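Local coordinates for prohead core protein protease (PDB 5JBL), which acts as the serine protease of the phage T4 prohead core, activated by autocatalytic cleavage and cutting many prohead proteins to make room for the genome, at residues C[74-88]-C[173-185]. The protein carries 3 engineered substitutions. Residues are numbered along the deposited sequence; the frame is centred on the assembly and turned at random.
Sequences RLYPKRILEKAVKDY and YRIVNEGFKLTVG
Leu75 N donates a hydrogen bond to Arg174 O and Leu75 O accepts one from Val176 N (3.0 Å), the parallel pattern in which one residue bridges two on the neighbouring strand, so strands 74-75 and 174-176 pair at the edge of a mixed β-sheet. Beyond them helix 78-88 packs over the type II turn Asn177-Phe180 and strand 181-184, whose axis it crosses at -45°.

Tyr76 sits at the junction. Its CB leads away from the partner segment, but chi1 of -73° sets CG anti to the carbonyl carbon and brings the ring back across Val176. CG, CD1, CD2, CE1 and CZ all meet Val176 CG2, a CH-pi contact 3.6 Å from the ring centroid and almost on the normal. CE2 points into the face of Phe180 as a T-shaped pair, planes at 82°. OH passes Phe180 CE2 and is hydrogen-bonded to Glu28, inferred to flank an autolysis site and also salt-bridged by Arg74.

Ala84 CB presses on Phe180 CD1 at 3.6 Å, while Ile80 CD1 lies against Val176 O. One water bridges Ile80 O and Phe180 O; another accepts from Leu182 N and lies 2.8 Å from Ala84 O. At the far end Leu182 CD2 covers a face of the Tyr88 ring, whose OH accepts a hydrogen bond from Gly185 N at 2.9 Å.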
ATOM      1  N   ARG C  74       7.936 -16.338  31.252  1.00 30.98           N
ATOM      2  CA  ARG C  74       9.353 -16.018  31.337  1.00 27.04           C
ATOM      3  C   ARG C  74       9.583 -14.949  32.393  1.00 23.63           C
ATOM      4  O   ARG C  74       8.779 -14.024  32.535  1.00 28.54           O
ATOM      5  CB  ARG C  74       9.884 -15.517  29.989  1.00 28.59           C
ATOM      6  CG  ARG C  74       9.827 -16.558  28.916  1.00 27.62           C
ATOM      7  CD  ARG C  74      10.007 -15.919  27.571  1.00 24.58           C
ATOM      8  NE  ARG C  74       9.869 -16.905  26.511  1.00 30.12           N
ATOM      9  CZ  ARG C  74       9.764 -16.603  25.224  1.00 32.10           C
ATOM     10  NH1 ARG C  74       9.773 -15.333  24.841  1.00 30.13           N
ATOM     11  NH2 ARG C  74       9.658 -17.577  24.326  1.00 33.92           N
ATOM     12  N   LEU C  75      10.692 -15.064  33.110  1.00 23.14           N
ATOM     13  CA  LEU C  75      11.068 -14.094  34.123  1.00 25.56           C
ATOM     14  C   LEU C  75      12.406 -13.489  33.731  1.00 23.79           C
ATOM     15  O   LEU C  75      13.361 -14.225  33.448  1.00 26.11           O
ATOM     16  CB  LEU C  75      11.158 -14.756  35.508  1.00 28.74           C
ATOM     17  CG  LEU C  75      11.477 -13.870  36.719  1.00 29.79           C
ATOM     18  CD1 LEU C  75      10.794 -14.426  37.953  1.00 26.59           C
ATOM     19  CD2 LEU C  75      12.977 -13.755  36.976  1.00 29.86           C
ATOM     20  N   TYR C  76      12.480 -12.148  33.743  1.00 22.47           N
ATOM     21  CA  TYR C  76      13.724 -11.445  33.470  1.00 20.29           C
ATOM     22  C   TYR C  76      14.356 -11.019  34.789  1.00 21.60           C
ATOM     23  O   TYR C  76      13.808 -10.138  35.463  1.00 22.89           O
ATOM     24  CB  TYR C  76      13.470 -10.224  32.582  1.00 23.39           C
ATOM     25  CG  TYR C  76      13.169 -10.564  31.144  1.00 22.75           C
ATOM     26  CD1 TYR C  76      11.965 -11.158  30.785  1.00 20.17           C
ATOM     27  CD2 TYR C  76      14.093 -10.295  30.146  1.00 21.82           C
ATOM     28  CE1 TYR C  76      11.694 -11.487  29.468  1.00 18.79           C
ATOM     29  CE2 TYR C  76      13.834 -10.609  28.841  1.00 20.06           C
ATOM     30  CZ  TYR C  76      12.639 -11.196  28.502  1.00 23.28           C
ATOM     31  OH  TYR C  76      12.422 -11.501  27.183  1.00 24.41           O
ATOM     32  N   PRO C  77      15.479 -11.599  35.209  1.00 23.28           N
ATOM     33  CA  PRO C  77      16.117 -11.150  36.459  1.00 29.01           C
ATOM     34  C   PRO C  77      16.542  -9.690  36.373  1.00 26.79           C
ATOM     35  O   PRO C  77      16.926  -9.198  35.307  1.00 26.86           O
ATOM     36  CB  PRO C  77      17.326 -12.087  36.600  1.00 30.28           C
ATOM     37  CG  PRO C  77      16.937 -13.333  35.815  1.00 24.99           C
ATOM     38  CD  PRO C  77      16.134 -12.794  34.644  1.00 25.07           C
ATOM     39  N   LYS C  78      16.483  -8.990  37.518  1.00 26.62           N
ATOM     40  CA  LYS C  78      16.635  -7.534  37.480  1.00 28.50           C
ATOM     41  C   LYS C  78      18.011  -7.115  36.969  1.00 28.12           C
ATOM     42  O   LYS C  78      18.122  -6.185  36.158  1.00 29.91           O
ATOM     43  CB  LYS C  78      16.383  -6.915  38.854  1.00 38.47           C
ATOM     44  CG  LYS C  78      16.359  -5.389  38.749  1.00 44.18           C
ATOM     45  CD  LYS C  78      15.778  -4.693  39.956  1.00 54.81           C
ATOM     46  CE  LYS C  78      15.579  -3.212  39.671  1.00 57.50           C
ATOM     47  NZ  LYS C  78      15.329  -2.447  40.922  1.00 63.09           N
ATOM     48  N   ARG C  79      19.067  -7.783  37.433  1.00 32.56           N
ATOM     49  CA  ARG C  79      20.417  -7.425  37.010  1.00 44.45           C
ATOM     50  C   ARG C  79      20.584  -7.590  35.501  1.00 38.81           C
ATOM     51  O   ARG C  79      21.251  -6.779  34.843  1.00 34.74           O
ATOM     52  CB  ARG C  79      21.429  -8.279  37.781  1.00 49.91           C
ATOM     53  CG  ARG C  79      22.899  -7.949  37.584  1.00 64.36           C
ATOM     54  CD  ARG C  79      23.756  -8.755  38.571  1.00 74.62           C
ATOM     55  NE  ARG C  79      25.154  -8.843  38.158  1.00 79.36           N
ATOM     56  CZ  ARG C  79      26.088  -9.530  38.811  1.00 85.08           C
ATOM     57  NH1 ARG C  79      25.779 -10.195  39.918  1.00 86.05           N
ATOM     58  NH2 ARG C  79      27.334  -9.554  38.356  1.00 87.65           N
ATOM     59  N   ILE C  80      19.963  -8.624  34.934  1.00 31.75           N
ATOM     60  CA  ILE C  80      20.107  -8.887  33.505  1.00 27.46           C
ATOM     61  C   ILE C  80      19.353  -7.854  32.683  1.00 26.89           C
ATOM     62  O   ILE C  80      19.859  -7.362  31.663  1.00 26.89           O
ATOM     63  CB  ILE C  80      19.638 -10.321  33.194  1.00 27.39           C
ATOM     64  CG1 ILE C  80      20.602 -11.314  33.855  1.00 28.91           C
ATOM     65  CG2 ILE C  80      19.481 -10.540  31.688  1.00 22.40           C
ATOM     66  CD1 ILE C  80      20.173 -12.752  33.807  1.00 32.46           C
ATOM     67  N   LEU C  81      18.133  -7.506  33.103  1.00 26.57           N
ATOM     68  CA  LEU C  81      17.371  -6.508  32.356  1.00 23.02           C
ATOM     69  C   LEU C  81      17.948  -5.113  32.544  1.00 26.50           C
ATOM     70  O   LEU C  81      17.844  -4.277  31.635  1.00 23.48           O
ATOM     71  CB  LEU C  81      15.900  -6.519  32.768  1.00 21.69           C
ATOM     72  CG  LEU C  81      14.919  -5.807  31.838  1.00 24.02           C
ATOM     73  CD1 LEU C  81      14.929  -6.358  30.394  1.00 22.17           C
ATOM     74  CD2 LEU C  81      13.539  -5.845  32.425  1.00 20.41           C
ATOM     75  N   GLU C  82      18.530  -4.832  33.714  1.00 30.17           N
ATOM     76  CA  GLU C  82      19.194  -3.547  33.919  1.00 31.42           C
ATOM     77  C   GLU C  82      20.317  -3.350  32.915  1.00 28.04           C
ATOM     78  O   GLU C  82      20.457  -2.271  32.328  1.00 24.87           O
ATOM     79  CB  GLU C  82      19.746  -3.457  35.338  1.00 26.04           C
ATOM     80  CG  GLU C  82      18.745  -2.994  36.346  1.00 30.22           C
ATOM     81  CD  GLU C  82      19.318  -3.008  37.740  1.00 37.47           C
ATOM     82  OE1 GLU C  82      20.382  -3.627  37.924  1.00 42.96           O
ATOM     83  OE2 GLU C  82      18.696  -2.422  38.646  1.00 41.37           O
ATOM     84  N   LYS C  83      21.117  -4.398  32.701  1.00 25.28           N
ATOM     85  CA  LYS C  83      22.219  -4.335  31.754  1.00 25.49           C
ATOM     86  C   LYS C  83      21.704  -4.176  30.328  1.00 28.67           C
ATOM     87  O   LYS C  83      22.237  -3.372  29.554  1.00 23.61           O
ATOM     88  CB  LYS C  83      23.069  -5.602  31.899  1.00 34.73           C
ATOM     89  CG  LYS C  83      24.165  -5.780  30.882  1.00 45.21           C
ATOM     90  CD  LYS C  83      25.189  -4.676  30.993  1.00 59.32           C
ATOM     91  CE  LYS C  83      26.304  -4.849  29.980  1.00 69.99           C
ATOM     92  NZ  LYS C  83      27.184  -3.645  29.917  1.00 78.53           N
ATOM     93  N   ALA C  84      20.659  -4.925  29.968  1.00 21.20           N
ATOM     94  CA  ALA C  84      20.114  -4.859  28.617  1.00 21.98           C
ATOM     95  C   ALA C  84      19.484  -3.504  28.331  1.00 25.42           C
ATOM     96  O   ALA C  84      19.589  -2.990  27.208  1.00 23.65           O
ATOM     97  CB  ALA C  84      19.087  -5.982  28.418  1.00 19.88           C
ATOM     98  N   VAL C  85      18.802  -2.925  29.324  1.00 19.11           N
ATOM     99  CA  VAL C  85      18.165  -1.627  29.133  1.00 19.89           C
ATOM    100  C   VAL C  85      19.216  -0.522  29.026  1.00 21.86           C
ATOM    101  O   VAL C  85      19.121   0.367  28.168  1.00 21.20           O
ATOM    102  CB  VAL C  85      17.163  -1.376  30.276  1.00 23.58           C
ATOM    103  CG1 VAL C  85      16.815   0.087  30.364  1.00 27.20           C
ATOM    104  CG2 VAL C  85      15.887  -2.205  30.033  1.00 21.91           C
ATOM    105  N   LYS C  86      20.259  -0.586  29.856  1.00 25.90           N
ATOM    106  CA  LYS C  86      21.330   0.408  29.771  1.00 25.46           C
ATOM    107  C   LYS C  86      21.978   0.404  28.390  1.00 22.32           C
ATOM    108  O   LYS C  86      22.193   1.460  27.790  1.00 24.86           O
ATOM    109  CB  LYS C  86      22.379   0.137  30.851  1.00 27.77           C
ATOM    110  CG  LYS C  86      23.606   1.038  30.776  1.00 45.57           C
ATOM    111  CD  LYS C  86      24.261   1.188  32.146  1.00 57.73           C
ATOM    112  CE  LYS C  86      23.360   1.933  33.124  1.00 63.52           C
ATOM    113  NZ  LYS C  86      23.990   2.064  34.467  1.00 72.81           N
ATOM    114  N   ASP C  87      22.282  -0.780  27.861  1.00 22.71           N
ATOM    115  CA  ASP C  87      22.899  -0.855  26.543  1.00 24.04           C
ATOM    116  C   ASP C  87      21.950  -0.361  25.462  1.00 24.11           C
ATOM    117  O   ASP C  87      22.371   0.312  24.516  1.00 22.26           O
ATOM    118  CB  ASP C  87      23.335  -2.292  26.255  1.00 29.06           C
ATOM    119  CG  ASP C  87      24.572  -2.705  27.055  1.00 45.00           C
ATOM    120  OD1 ASP C  87      25.274  -1.809  27.586  1.00 48.02           O
ATOM    121  OD2 ASP C  87      24.839  -3.929  27.146  1.00 44.78           O
ATOM    122  N   TYR C  88      20.666  -0.689  25.585  1.00 19.02           N
ATOM    123  CA  TYR C  88      19.690  -0.239  24.605  1.00 24.76           C
ATOM    124  C   TYR C  88      19.516   1.276  24.657  1.00 25.55           C
ATOM    125  O   TYR C  88      19.374   1.928  23.609  1.00 23.95           O
ATOM    126  CB  TYR C  88      18.369  -0.968  24.851  1.00 18.36           C
ATOM    127  CG  TYR C  88      17.242  -0.558  23.938  1.00 20.51           C
ATOM    128  CD1 TYR C  88      16.307   0.386  24.347  1.00 17.69           C
ATOM    129  CD2 TYR C  88      17.116  -1.107  22.670  1.00 14.82           C
ATOM    130  CE1 TYR C  88      15.262   0.772  23.511  1.00 19.59           C
ATOM    131  CE2 TYR C  88      16.077  -0.733  21.841  1.00 13.85           C
ATOM    132  CZ  TYR C  88      15.147   0.206  22.272  1.00 19.77           C
ATOM    133  OH  TYR C  88      14.083   0.565  21.448  1.00 17.78           O
ATOM    134  N   TYR C 173       7.854 -22.211  34.534  1.00 32.62           N
ATOM    135  CA  TYR C 173       8.340 -21.005  33.871  1.00 30.48           C
ATOM    136  C   TYR C 173       9.830 -21.133  33.565  1.00 27.62           C
ATOM    137  O   TYR C 173      10.509 -22.069  33.996  1.00 29.75           O
ATOM    138  CB  TYR C 173       8.037 -19.727  34.686  1.00 28.82           C
ATOM    139  CG  TYR C 173       8.807 -19.542  35.984  1.00 32.08           C
ATOM    140  CD1 TYR C 173       9.958 -18.759  36.028  1.00 34.50           C
ATOM    141  CD2 TYR C 173       8.358 -20.113  37.168  1.00 35.16           C
ATOM    142  CE1 TYR C 173      10.653 -18.573  37.209  1.00 38.69           C
ATOM    143  CE2 TYR C 173       9.046 -19.931  38.360  1.00 39.57           C
ATOM    144  CZ  TYR C 173      10.195 -19.160  38.370  1.00 41.72           C
ATOM    145  OH  TYR C 173      10.883 -18.974  39.543  1.00 50.50           O
ATOM    146  N   ARG C 174      10.304 -20.202  32.747  1.00 25.73           N
ATOM    147  CA  ARG C 174      11.684 -20.120  32.303  1.00 31.92           C
ATOM    148  C   ARG C 174      12.319 -18.834  32.807  1.00 27.35           C
ATOM    149  O   ARG C 174      11.646 -17.815  32.970  1.00 27.66           O
ATOM    150  CB  ARG C 174      11.777 -20.193  30.769  1.00 35.55           C
ATOM    151  CG  ARG C 174      11.893 -21.600  30.182  1.00 36.55           C
ATOM    152  CD  ARG C 174      10.741 -22.528  30.476  1.00 37.25           C
ATOM    153  NE  ARG C 174       9.441 -22.071  30.000  1.00 36.20           N
ATOM    154  CZ  ARG C 174       8.296 -22.647  30.350  1.00 36.78           C
ATOM    155  NH1 ARG C 174       8.312 -23.682  31.185  1.00 38.36           N
ATOM    156  NH2 ARG C 174       7.146 -22.185  29.886  1.00 35.92           N
ATOM    157  N   ILE C 175      13.621 -18.891  33.067  1.00 24.27           N
ATOM    158  CA  ILE C 175      14.396 -17.726  33.484  1.00 29.44           C
ATOM    159  C   ILE C 175      15.295 -17.323  32.325  1.00 24.68           C
ATOM    160  O   ILE C 175      15.951 -18.176  31.716  1.00 26.60           O
ATOM    161  CB  ILE C 175      15.230 -18.024  34.740  1.00 28.62           C
ATOM    162  CG1 ILE C 175      14.319 -18.413  35.910  1.00 40.92           C
ATOM    163  CG2 ILE C 175      16.086 -16.816  35.114  1.00 28.48           C
ATOM    164  CD1 ILE C 175      15.076 -18.861  37.155  1.00 42.09           C
ATOM    165  N   VAL C 176      15.337 -16.025  32.030  1.00 25.11           N
ATOM    166  CA  VAL C 176      16.207 -15.524  30.971  1.00 21.89           C
ATOM    167  C   VAL C 176      17.650 -15.571  31.453  1.00 27.56           C
ATOM    168  O   VAL C 176      17.955 -15.169  32.583  1.00 30.31           O
ATOM    169  CB  VAL C 176      15.778 -14.110  30.564  1.00 20.54           C
ATOM    170  CG1 VAL C 176      16.679 -13.548  29.477  1.00 20.88           C
ATOM    171  CG2 VAL C 176      14.329 -14.134  30.077  1.00 21.75           C
ATOM    172  N   ASN C 177      18.544 -16.074  30.602  1.00 24.26           N
ATOM    173  CA  ASN C 177      19.931 -16.262  30.991  1.00 30.88           C
ATOM    174  C   ASN C 177      20.724 -14.969  30.841  1.00 32.39           C
ATOM    175  O   ASN C 177      20.308 -14.016  30.175  1.00 27.37           O
ATOM    176  CB  ASN C 177      20.577 -17.377  30.166  1.00 34.41           C
ATOM    177  CG  ASN C 177      20.016 -18.752  30.505  1.00 33.99           C
ATOM    178  OD1 ASN C 177      19.697 -19.035  31.656  1.00 34.02           O
ATOM    179  ND2 ASN C 177      19.884 -19.603  29.500  1.00 33.60           N
ATOM    180  N   GLU C 178      21.884 -14.946  31.490  1.00 27.99           N
ATOM    181  CA  GLU C 178      22.783 -13.809  31.382  1.00 30.32           C
ATOM    182  C   GLU C 178      23.134 -13.560  29.921  1.00 30.82           C
ATOM    183  O   GLU C 178      23.267 -14.494  29.126  1.00 31.45           O
ATOM    184  CB  GLU C 178      24.044 -14.071  32.226  1.00 33.31           C
ATOM    185  CG  GLU C 178      24.925 -12.862  32.467  1.00 47.22           C
ATOM    186  CD  GLU C 178      26.166 -13.195  33.290  1.00 62.10           C
ATOM    187  OE1 GLU C 178      26.242 -14.319  33.833  1.00 61.58           O
ATOM    188  OE2 GLU C 178      27.059 -12.329  33.404  1.00 69.13           O
ATOM    189  N   GLY C 179      23.266 -12.291  29.560  1.00 29.78           N
ATOM    190  CA  GLY C 179      23.600 -11.937  28.201  1.00 30.34           C
ATOM    191  C   GLY C 179      22.434 -11.530  27.333  1.00 30.43           C
ATOM    192  O   GLY C 179      22.642 -11.278  26.139  1.00 27.89           O
ATOM    193  N   PHE C 180      21.213 -11.485  27.878  1.00 25.73           N
ATOM    194  CA  PHE C 180      20.069 -11.033  27.106  1.00 22.88           C
ATOM    195  C   PHE C 180      20.348  -9.669  26.500  1.00 23.18           C
ATOM    196  O   PHE C 180      20.903  -8.784  27.154  1.00 22.32           O
ATOM    197  CB  PHE C 180      18.817 -10.942  27.984  1.00 20.65           C
ATOM    198  CG  PHE C 180      17.659 -10.271  27.299  1.00 22.54           C
ATOM    199  CD1 PHE C 180      17.317  -8.964  27.604  1.00 24.23           C
ATOM    200  CD2 PHE C 180      16.935 -10.940  26.326  1.00 22.02           C
ATOM    201  CE1 PHE C 180      16.266  -8.347  26.972  1.00 21.81           C
ATOM    202  CE2 PHE C 180      15.875 -10.336  25.686  1.00 16.42           C
ATOM    203  CZ  PHE C 180      15.534  -9.032  26.004  1.00 19.41           C
ATOM    204  N   LYS C 181      19.956  -9.499  25.244  1.00 21.33           N
ATOM    205  CA  LYS C 181      20.159  -8.247  24.536  1.00 26.20           C
ATOM    206  C   LYS C 181      18.804  -7.729  24.073  1.00 23.77           C
ATOM    207  O   LYS C 181      18.046  -8.454  23.422  1.00 23.80           O
ATOM    208  CB  LYS C 181      21.115  -8.428  23.355  1.00 34.30           C
ATOM    209  CG  LYS C 181      21.222  -7.195  22.469  1.00 42.59           C
ATOM    210  CD  LYS C 181      22.216  -7.398  21.338  1.00 54.53           C
ATOM    211  CE  LYS C 181      22.542  -6.084  20.641  1.00 66.02           C
ATOM    212  NZ  LYS C 181      23.172  -6.316  19.310  1.00 74.99           N
ATOM    213  N   LEU C 182      18.488  -6.491  24.430  1.00 20.37           N
ATOM    214  CA  LEU C 182      17.236  -5.869  24.022  1.00 19.36           C
ATOM    215  C   LEU C 182      17.446  -5.206  22.663  1.00 23.40           C
ATOM    216  O   LEU C 182      18.306  -4.339  22.527  1.00 17.39           O
ATOM    217  CB  LEU C 182      16.802  -4.839  25.070  1.00 18.90           C
ATOM    218  CG  LEU C 182      15.455  -4.146  24.827  1.00 18.88           C
ATOM    219  CD1 LEU C 182      14.343  -5.189  24.856  1.00 19.49           C
ATOM    220  CD2 LEU C 182      15.219  -3.089  25.890  1.00 21.60           C
ATOM    221  N   THR C 183      16.676  -5.604  21.654  1.00 20.98           N
ATOM    222  CA  THR C 183      16.880  -5.039  20.324  1.00 23.95           C
ATOM    223  C   THR C 183      15.778  -4.091  19.877  1.00 17.58           C
ATOM    224  O   THR C 183      16.040  -3.216  19.054  1.00 16.13           O
ATOM    225  CB  THR C 183      17.049  -6.153  19.276  1.00 24.60           C
ATOM    226  OG1 THR C 183      15.890  -6.989  19.241  1.00 19.17           O
ATOM    227  CG2 THR C 183      18.273  -7.000  19.594  1.00 25.42           C
ATOM    228  N   VAL C 184      14.553  -4.256  20.370  1.00 17.34           N
ATOM    229  CA  VAL C 184      13.471  -3.308  20.117  1.00 17.79           C
ATOM    230  C   VAL C 184      12.698  -3.158  21.414  1.00 14.69           C
ATOM    231  O   VAL C 184      12.126  -4.136  21.910  1.00 19.83           O
ATOM    232  CB  VAL C 184      12.526  -3.771  18.991  1.00 16.43           C
ATOM    233  CG1 VAL C 184      11.402  -2.752  18.807  1.00 17.56           C
ATOM    234  CG2 VAL C 184      13.298  -3.976  17.692  1.00 12.22           C
ATOM    235  N   GLY C 185      12.668  -1.942  21.965  1.00 16.31           N
ATOM    236  CA  GLY C 185      12.044  -1.747  23.263  1.00 17.82           C
ATOM    237  C   GLY C 185      10.527  -1.858  23.228  1.00 26.47           C
ATOM    238  O   GLY C 185       9.921  -2.398  24.162  1.00 19.45           O
TER
HETATM  239  O   HOH W   1      21.515  -8.361  29.886  1.00 27.26           O
HETATM  240  O   HOH W   2      20.535  -4.677  25.180  1.00 20.33           O